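Local structure of probable hydrogenase maturation factor HypB (Methanocaldococcus jannaschii, 2HF9) at residues H36-F41 with L114-I119; K142-I147 with E216-S221. The protein binds GTP and probably hydrolyses it slowly and helps to insert nickel into the metal centre of [NiFe] hydrogenases during their maturation. All coordinates share one frame; numbering follows the deposited sequence.

Contact 1: residues H36-F41 with L114-I119; sequences HGVVAF and LNLDEI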
ATOM      1  N   HIS A  36     -21.526  -9.184  24.167  1.00 16.88           N
ATOM      2  CA  HIS A  36     -21.268  -7.969  24.934  1.00 16.84           C
ATOM      3  C   HIS A  36     -21.784  -6.693  24.265  1.00 16.37           C
ATOM      4  O   HIS A  36     -21.486  -5.589  24.723  1.00 16.27           O
ATOM      5  CB  HIS A  36     -19.779  -7.851  25.251  1.00 17.25           C
ATOM      6  CG  HIS A  36     -19.263  -8.956  26.117  1.00 18.61           C
ATOM      7  ND1 HIS A  36     -19.463  -8.987  27.481  1.00 20.32           N
ATOM      8  CD2 HIS A  36     -18.566 -10.077  25.814  1.00 19.97           C
ATOM      9  CE1 HIS A  36     -18.905 -10.075  27.981  1.00 20.09           C
ATOM     10  NE2 HIS A  36     -18.358 -10.755  26.990  1.00 20.16           N
ATOM     11  N   GLY A  37     -22.549  -6.853  23.186  1.00 15.99           N
ATOM     12  CA  GLY A  37     -23.194  -5.732  22.506  1.00 15.37           C
ATOM     13  C   GLY A  37     -22.202  -4.773  21.875  1.00 14.89           C
ATOM     14  O   GLY A  37     -22.381  -3.555  21.929  1.00 15.13           O
ATOM     15  N   VAL A  38     -21.160  -5.331  21.271  1.00 14.40           N
ATOM     16  CA  VAL A  38     -20.125  -4.532  20.615  1.00 13.82           C
ATOM     17  C   VAL A  38     -20.284  -4.675  19.109  1.00 13.43           C
ATOM     18  O   VAL A  38     -20.442  -5.782  18.603  1.00 13.34           O
ATOM     19  CB  VAL A  38     -18.694  -4.969  21.039  1.00 13.81           C
ATOM     20  CG1 VAL A  38     -17.627  -4.098  20.369  1.00 13.76           C
ATOM     21  CG2 VAL A  38     -18.538  -4.924  22.547  1.00 13.72           C
ATOM     22  N   VAL A  39     -20.267  -3.549  18.402  1.00 12.76           N
ATOM     23  CA  VAL A  39     -20.274  -3.574  16.945  1.00 12.34           C
ATOM     24  C   VAL A  39     -18.869  -3.223  16.460  1.00 11.91           C
ATOM     25  O   VAL A  39     -18.334  -2.164  16.803  1.00 11.69           O
ATOM     26  CB  VAL A  39     -21.350  -2.634  16.339  1.00 12.24           C
ATOM     27  CG1 VAL A  39     -21.431  -2.824  14.830  1.00 12.10           C
ATOM     28  CG2 VAL A  39     -22.719  -2.907  16.969  1.00 12.48           C
ATOM     29  N   ALA A  40     -18.275  -4.130  15.688  1.00 11.41           N
ATOM     30  CA  ALA A  40     -16.880  -4.010  15.266  1.00 11.08           C
ATOM     31  C   ALA A  40     -16.713  -3.714  13.779  1.00 10.79           C
ATOM     32  O   ALA A  40     -17.438  -4.253  12.939  1.00 11.07           O
ATOM     33  CB  ALA A  40     -16.102  -5.259  15.642  1.00 11.18           C
ATOM     34  N   PHE A  41     -15.731  -2.869  13.475  1.00 10.16           N
ATOM     35  CA  PHE A  41     -15.456  -2.416  12.115  1.00  9.80           C
ATOM     36  C   PHE A  41     -13.987  -2.637  11.741  1.00  9.46           C
ATOM     37  O   PHE A  41     -13.079  -2.236  12.475  1.00  9.44           O
ATOM     38  CB  PHE A  41     -15.825  -0.932  11.957  1.00  9.58           C
ATOM     39  CG  PHE A  41     -17.299  -0.647  12.102  1.00  9.61           C
ATOM     40  CD1 PHE A  41     -17.859  -0.409  13.355  1.00  9.42           C
ATOM     41  CD2 PHE A  41     -18.125  -0.600  10.981  1.00  9.23           C
ATOM     42  CE1 PHE A  41     -19.221  -0.142  13.492  1.00  9.78           C
ATOM     43  CE2 PHE A  41     -19.490  -0.325  11.109  1.00  9.71           C
ATOM     44  CZ  PHE A  41     -20.035  -0.097  12.371  1.00  9.24           C
ATOM     45  N   LEU A 114      -9.573  -5.955  26.434  1.00 19.13           N
ATOM     46  CA  LEU A 114     -10.645  -4.966  26.469  1.00 18.95           C
ATOM     47  C   LEU A 114     -11.764  -5.380  27.425  1.00 18.95           C
ATOM     48  O   LEU A 114     -12.091  -6.563  27.533  1.00 18.83           O
ATOM     49  CB  LEU A 114     -11.222  -4.757  25.062  1.00 18.90           C
ATOM     50  CG  LEU A 114     -10.306  -4.186  23.970  1.00 18.97           C
ATOM     51  CD1 LEU A 114     -10.962  -4.284  22.596  1.00 19.03           C
ATOM     52  CD2 LEU A 114      -9.908  -2.745  24.271  1.00 19.05           C
ATOM     53  N   ASN A 115     -12.345  -4.402  28.118  1.00 18.89           N
ATOM     54  CA  ASN A 115     -13.561  -4.642  28.890  1.00 18.94           C
ATOM     55  C   ASN A 115     -14.769  -4.425  27.983  1.00 18.81           C
ATOM     56  O   ASN A 115     -15.238  -3.298  27.814  1.00 18.58           O
ATOM     57  CB  ASN A 115     -13.623  -3.740  30.132  1.00 19.13           C
ATOM     58  CG  ASN A 115     -14.829  -4.034  31.021  1.00 19.89           C
ATOM     59  OD1 ASN A 115     -15.607  -4.958  30.767  1.00 20.68           O
ATOM     60  ND2 ASN A 115     -14.981  -3.243  32.077  1.00 21.44           N
ATOM     61  N   LEU A 116     -15.265  -5.517  27.407  1.00 18.68           N
ATOM     62  CA  LEU A 116     -16.320  -5.454  26.392  1.00 18.75           C
ATOM     63  C   LEU A 116     -17.690  -5.030  26.931  1.00 18.94           C
ATOM     64  O   LEU A 116     -18.580  -4.677  26.156  1.00 18.76           O
ATOM     65  CB  LEU A 116     -16.418  -6.783  25.632  1.00 18.75           C
ATOM     66  CG  LEU A 116     -15.146  -7.290  24.940  1.00 18.78           C
ATOM     67  CD1 LEU A 116     -15.308  -8.739  24.504  1.00 19.30           C
ATOM     68  CD2 LEU A 116     -14.765  -6.406  23.754  1.00 19.24           C
ATOM     69  N   ASP A 117     -17.857  -5.061  28.253  1.00 19.04           N
ATOM     70  CA  ASP A 117     -19.078  -4.551  28.885  1.00 19.30           C
ATOM     71  C   ASP A 117     -19.022  -3.041  29.113  1.00 19.15           C
ATOM     72  O   ASP A 117     -19.984  -2.437  29.603  1.00 19.34           O
ATOM     73  CB  ASP A 117     -19.362  -5.291  30.193  1.00 19.52           C
ATOM     74  CG  ASP A 117     -19.820  -6.717  29.962  1.00 20.44           C
ATOM     75  OD1 ASP A 117     -20.610  -6.956  29.020  1.00 21.27           O
ATOM     76  OD2 ASP A 117     -19.386  -7.600  30.724  1.00 22.00           O
ATOM     77  N   GLU A 118     -17.890  -2.439  28.761  1.00 18.72           N
ATOM     78  CA  GLU A 118     -17.743  -0.988  28.799  1.00 18.62           C
ATOM     79  C   GLU A 118     -17.376  -0.425  27.424  1.00 17.83           C
ATOM     80  O   GLU A 118     -16.824   0.672  27.317  1.00 18.06           O
ATOM     81  CB  GLU A 118     -16.726  -0.571  29.867  1.00 19.02           C
ATOM     82  CG  GLU A 118     -17.284  -0.595  31.297  1.00 21.00           C
ATOM     83  CD  GLU A 118     -18.526   0.279  31.470  1.00 24.06           C
ATOM     84  OE1 GLU A 118     -18.460   1.494  31.168  1.00 25.62           O
ATOM     85  OE2 GLU A 118     -19.570  -0.253  31.911  1.00 25.48           O
ATOM     86  N   ILE A 119     -17.687  -1.190  26.380  1.00 16.87           N
ATOM     87  CA  ILE A 119     -17.421  -0.797  24.994  1.00 15.92           C
ATOM     88  C   ILE A 119     -18.679  -1.024  24.152  1.00 15.19           C
ATOM     89  O   ILE A 119     -19.357  -2.038  24.305  1.00 14.90           O
ATOM     90  CB  ILE A 119     -16.204  -1.586  24.390  1.00 16.01           C
ATOM     91  CG1 ILE A 119     -14.903  -1.310  25.164  1.00 16.17           C
ATOM     92  CG2 ILE A 119     -16.011  -1.288  22.897  1.00 15.90           C
ATOM     93  CD1 ILE A 119     -14.473   0.164  25.238  1.00 17.21           C
TER
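His36 ND1 donates to Asp117 OD1 at 2.8 Å, a nearly straight bond that ties the end of helix 18-35 to the turn before strand 121-125 in this P-loop GTPase of the G3E family. The helix closes in a Schellman motif, with Gly37 as its C-prime residue at positive phi: Gly37 N returns to Asn34 O and Val38 N to Leu33 O. The His36 ring therefore sits just where the chain leaves the helix and heads into strand 39-45, the central strand of the parallel sheet. Asp117 OD1 lies in the ring plane at its edge, but the ring's N-H meets the carboxylate from above, 50° out of its plane, and the two flat groups stand 59° apart. With CG beside the backbone N (chi1 -71°), the Asp117 carboxylate swings back toward the histidine, although its CB does not head that way. The pairing would probably favour a protonated imidazole.

Next to this polar link, Leu116 lies roughly perpendicular to the His36 side chain. Its CB rests against His36 CB at 3.5 Å, and its CD1 reaches His36 CD2 at 3.8 Å. Leu32 of helix 18-35 also touches Leu116, so the leucine touches both the helix end and the last turn before it. Deeper in, Val38 splits its two methyls: CG1 meets Ile119 CG2 at 4.1 Å, whereas CG2 lies beside two backbone carbonyls, 3.6 Å from Leu116 O and 3.5 Å from Ile119 O.

Contact 2: residues K142-I147 with E216-S221; sequences KRIVVI and EFIEKS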
ATOM      1  N   LYS A 142     -18.650  -5.269  10.064  1.00 11.30           N
ATOM      2  CA  LYS A 142     -18.498  -4.616   8.766  1.00 10.91           C
ATOM      3  C   LYS A 142     -17.043  -4.375   8.386  1.00 10.75           C
ATOM      4  O   LYS A 142     -16.167  -4.211   9.241  1.00 10.47           O
ATOM      5  CB  LYS A 142     -19.268  -3.286   8.708  1.00 10.81           C
ATOM      6  CG  LYS A 142     -20.774  -3.388   8.908  1.00 11.11           C
ATOM      7  CD  LYS A 142     -21.490  -4.024   7.723  1.00 11.36           C
ATOM      8  CE  LYS A 142     -22.951  -4.289   8.060  1.00 12.64           C
ATOM      9  NZ  LYS A 142     -23.636  -5.033   6.970  1.00 12.54           N
ATOM     10  N   ARG A 143     -16.811  -4.345   7.079  1.00 10.70           N
ATOM     11  CA  ARG A 143     -15.501  -4.071   6.527  1.00 10.71           C
ATOM     12  C   ARG A 143     -15.533  -2.762   5.748  1.00 10.22           C
ATOM     13  O   ARG A 143     -16.427  -2.534   4.927  1.00  9.72           O
ATOM     14  CB  ARG A 143     -15.058  -5.236   5.650  1.00 11.28           C
ATOM     15  CG  ARG A 143     -14.780  -6.510   6.447  1.00 12.84           C
ATOM     16  CD  ARG A 143     -14.829  -7.764   5.591  1.00 16.37           C
ATOM     17  NE  ARG A 143     -13.731  -7.843   4.623  1.00 18.18           N
ATOM     18  CZ  ARG A 143     -12.522  -8.341   4.883  1.00 18.44           C
ATOM     19  NH1 ARG A 143     -12.223  -8.796   6.094  1.00 19.00           N
ATOM     20  NH2 ARG A 143     -11.600  -8.365   3.931  1.00 16.81           N
ATOM     21  N   ILE A 144     -14.560  -1.902   6.027  1.00  9.85           N
ATOM     22  CA  ILE A 144     -14.457  -0.603   5.369  1.00  9.46           C
ATOM     23  C   ILE A 144     -13.121  -0.547   4.636  1.00  9.30           C
ATOM     24  O   ILE A 144     -12.072  -0.782   5.240  1.00  9.47           O
ATOM     25  CB  ILE A 144     -14.567   0.570   6.389  1.00  9.37           C
ATOM     26  CG1 ILE A 144     -15.910   0.511   7.134  1.00  9.46           C
ATOM     27  CG2 ILE A 144     -14.360   1.930   5.691  1.00  8.65           C
ATOM     28  CD1 ILE A 144     -16.045   1.475   8.297  1.00  9.65           C
ATOM     29  N   VAL A 145     -13.164  -0.279   3.333  1.00  8.77           N
ATOM     30  CA  VAL A 145     -11.938  -0.093   2.562  1.00  8.54           C
ATOM     31  C   VAL A 145     -11.768   1.386   2.241  1.00  8.43           C
ATOM     32  O   VAL A 145     -12.629   2.003   1.606  1.00  8.02           O
ATOM     33  CB  VAL A 145     -11.885  -0.964   1.272  1.00  8.54           C
ATOM     34  CG1 VAL A 145     -10.630  -0.651   0.451  1.00  8.76           C
ATOM     35  CG2 VAL A 145     -11.912  -2.438   1.622  1.00  9.06           C
ATOM     36  N   VAL A 146     -10.659   1.948   2.716  1.00  8.33           N
ATOM     37  CA  VAL A 146     -10.324   3.336   2.464  1.00  8.59           C
ATOM     38  C   VAL A 146      -9.215   3.403   1.420  1.00  8.82           C
ATOM     39  O   VAL A 146      -8.112   2.906   1.635  1.00  8.58           O
ATOM     40  CB  VAL A 146      -9.850   4.059   3.757  1.00  8.74           C
ATOM     41  CG1 VAL A 146      -9.655   5.560   3.497  1.00  8.33           C
ATOM     42  CG2 VAL A 146     -10.838   3.828   4.896  1.00  8.68           C
ATOM     43  N   ILE A 147      -9.525   3.998   0.277  1.00  9.06           N
ATOM     44  CA  ILE A 147      -8.491   4.365  -0.677  1.00  9.58           C
ATOM     45  C   ILE A 147      -8.557   5.868  -0.869  1.00  9.52           C
ATOM     46  O   ILE A 147      -9.481   6.521  -0.381  1.00 10.04           O
ATOM     47  CB  ILE A 147      -8.593   3.611  -2.038  1.00  9.78           C
ATOM     48  CG1 ILE A 147      -9.958   3.836  -2.729  1.00 10.33           C
ATOM     49  CG2 ILE A 147      -8.186   2.133  -1.870  1.00 10.39           C
ATOM     50  CD1 ILE A 147     -11.101   2.937  -2.252  1.00 12.36           C
ATOM     51  N   GLU A 216     -23.338   7.994   8.897  1.00 12.14           N
ATOM     52  CA  GLU A 216     -24.573   7.314   8.528  1.00 12.62           C
ATOM     53  C   GLU A 216     -24.362   5.801   8.421  1.00 12.33           C
ATOM     54  O   GLU A 216     -25.153   5.018   8.959  1.00 11.86           O
ATOM     55  CB  GLU A 216     -25.099   7.865   7.200  1.00 12.96           C
ATOM     56  CG  GLU A 216     -26.415   7.260   6.758  1.00 14.73           C
ATOM     57  CD  GLU A 216     -26.836   7.729   5.381  1.00 17.89           C
ATOM     58  OE1 GLU A 216     -26.153   8.604   4.802  1.00 20.01           O
ATOM     59  OE2 GLU A 216     -27.851   7.222   4.873  1.00 19.25           O
ATOM     60  N   PHE A 217     -23.290   5.403   7.735  1.00 11.91           N
ATOM     61  CA  PHE A 217     -22.947   3.989   7.595  1.00 12.10           C
ATOM     62  C   PHE A 217     -22.704   3.322   8.945  1.00 12.01           C
ATOM     63  O   PHE A 217     -23.194   2.216   9.180  1.00 11.74           O
ATOM     64  CB  PHE A 217     -21.728   3.784   6.681  1.00 11.96           C
ATOM     65  CG  PHE A 217     -21.273   2.350   6.601  1.00 12.19           C
ATOM     66  CD1 PHE A 217     -21.896   1.457   5.733  1.00 12.61           C
ATOM     67  CD2 PHE A 217     -20.241   1.883   7.416  1.00 12.69           C
ATOM     68  CE1 PHE A 217     -21.491   0.122   5.665  1.00 12.26           C
ATOM     69  CE2 PHE A 217     -19.831   0.547   7.355  1.00 12.38           C
ATOM     70  CZ  PHE A 217     -20.460  -0.332   6.478  1.00 12.11           C
ATOM     71  N   ILE A 218     -21.944   3.985   9.816  1.00 12.15           N
ATOM     72  CA  ILE A 218     -21.649   3.448  11.149  1.00 12.60           C
ATOM     73  C   ILE A 218     -22.945   3.193  11.929  1.00 13.15           C
ATOM     74  O   ILE A 218     -23.153   2.097  12.466  1.00 12.95           O
ATOM     75  CB  ILE A 218     -20.690   4.372  11.975  1.00 12.58           C
ATOM     76  CG1 ILE A 218     -19.348   4.603  11.253  1.00 12.11           C
ATOM     77  CG2 ILE A 218     -20.474   3.820  13.390  1.00 12.16           C
ATOM     78  CD1 ILE A 218     -18.494   3.361  11.031  1.00 11.81           C
ATOM     79  N   GLU A 219     -23.816   4.200  11.963  1.00 13.85           N
ATOM     80  CA  GLU A 219     -25.069   4.126  12.715  1.00 14.67           C
ATOM     81  C   GLU A 219     -26.029   3.070  12.172  1.00 15.10           C
ATOM     82  O   GLU A 219     -26.617   2.311  12.946  1.00 14.83           O
ATOM     83  CB  GLU A 219     -25.750   5.497  12.770  1.00 15.09           C
ATOM     84  CG  GLU A 219     -25.002   6.531  13.611  1.00 16.51           C
ATOM     85  CD  GLU A 219     -25.256   6.397  15.106  1.00 17.96           C
ATOM     86  OE1 GLU A 219     -25.804   5.364  15.555  1.00 19.31           O
ATOM     87  OE2 GLU A 219     -24.902   7.338  15.840  1.00 18.58           O
ATOM     88  N   LYS A 220     -26.183   3.035  10.845  1.00 15.44           N
ATOM     89  CA  LYS A 220     -26.995   2.021  10.166  1.00 16.30           C
ATOM     90  C   LYS A 220     -26.505   0.608  10.483  1.00 16.34           C
ATOM     91  O   LYS A 220     -27.314  -0.289  10.743  1.00 16.20           O
ATOM     92  CB  LYS A 220     -26.996   2.256   8.651  1.00 16.13           C
ATOM     93  CG  LYS A 220     -27.881   1.302   7.849  1.00 17.17           C
ATOM     94  CD  LYS A 220     -27.874   1.666   6.369  1.00 17.66           C
ATOM     95  CE  LYS A 220     -28.783   0.754   5.557  1.00 19.70           C
ATOM     96  NZ  LYS A 220     -28.163  -0.576   5.278  1.00 20.50           N
ATOM     97  N   SER A 221     -25.184   0.427  10.468  1.00 16.55           N
ATOM     98  CA  SER A 221     -24.558  -0.863  10.772  1.00 16.89           C
ATOM     99  C   SER A 221     -24.858  -1.324  12.196  1.00 17.40           C
ATOM    100  O   SER A 221     -25.153  -2.501  12.424  1.00 17.17           O
ATOM    101  CB  SER A 221     -23.045  -0.793  10.553  1.00 16.78           C
ATOM    102  OG  SER A 221     -22.738  -0.545   9.195  1.00 15.85           O
TER
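Phe217 reaches from helix 211-224 to strand 142-148, the axes of 216-221 and 142-147 running almost antiparallel (168°) and approaching to 10.9 Å as the helix packs on one face of the parallel P-loop NTPase sheet. Its ring, with CG anti to the backbone N (chi1 175°), projects between two strand residues that point to the same side, Lys142 and Ile144. Phe217 CZ lies 3.9 Å from Lys142 CB, and Phe217 CE2 lies 3.9 Å from Ile144 CG1. The isoleucine and the ring lie alongside, pointing opposite ways, while Leu168 of the next strand also touches the phenylalanine. Ile218 joins through its far end: its CD1 meets Ile144 CD1 at 4.1 Å, the two side chains roughly perpendicular, and Leu58 and Leu62 of helix 51-62 pack against it.

Ser221, one turn on from Phe217, donates its hydroxyl to Phe217 O at 2.8 Å. That carbonyl is gripped twice, since Ser221 N reaches it from the other face of its plane. The bond holds Ser221 OG over the centre of the Phe217 ring, 3.5 Å above it, and 3.5 Å from Lys142 CG. The lysine chain bends at chi2 (-71°) and runs on past the serine to a salt bridge between its NZ and Glu224. An alanine in place of Lys142 is likely to open a gap beside Phe217 CZ and Ser221 OG and leave Glu224 without this charged mate. Lysine thus serves two chemistries, its methylenes packing on the ring and the serine and its ammonium pairing with a carboxylate farther along the helix.

Both contacts reach the same sheet, through the neighbouring strands 39-45 and 142-148, with centres about 17 Å apart. Contact 1 lies toward the periphery, where a helix end and a turn lead into strands; it is partly buried, and a histidine-carboxylate hydrogen bond lies beside its apolar part. Contact 2 is buried nearer the middle of the chain and joins its two segments mainly by apolar contact, while Lys142 adds a salt bridge to Glu224 at the end of helix 211-224. The two meet directly: Ala40 O probably accepts a hydrogen bond from Lys142 N, and Phe41 wedges into contact 2, its CZ 3.6 Å from Ser221 CB and its CD2 3.7 Å from Lys142 CB.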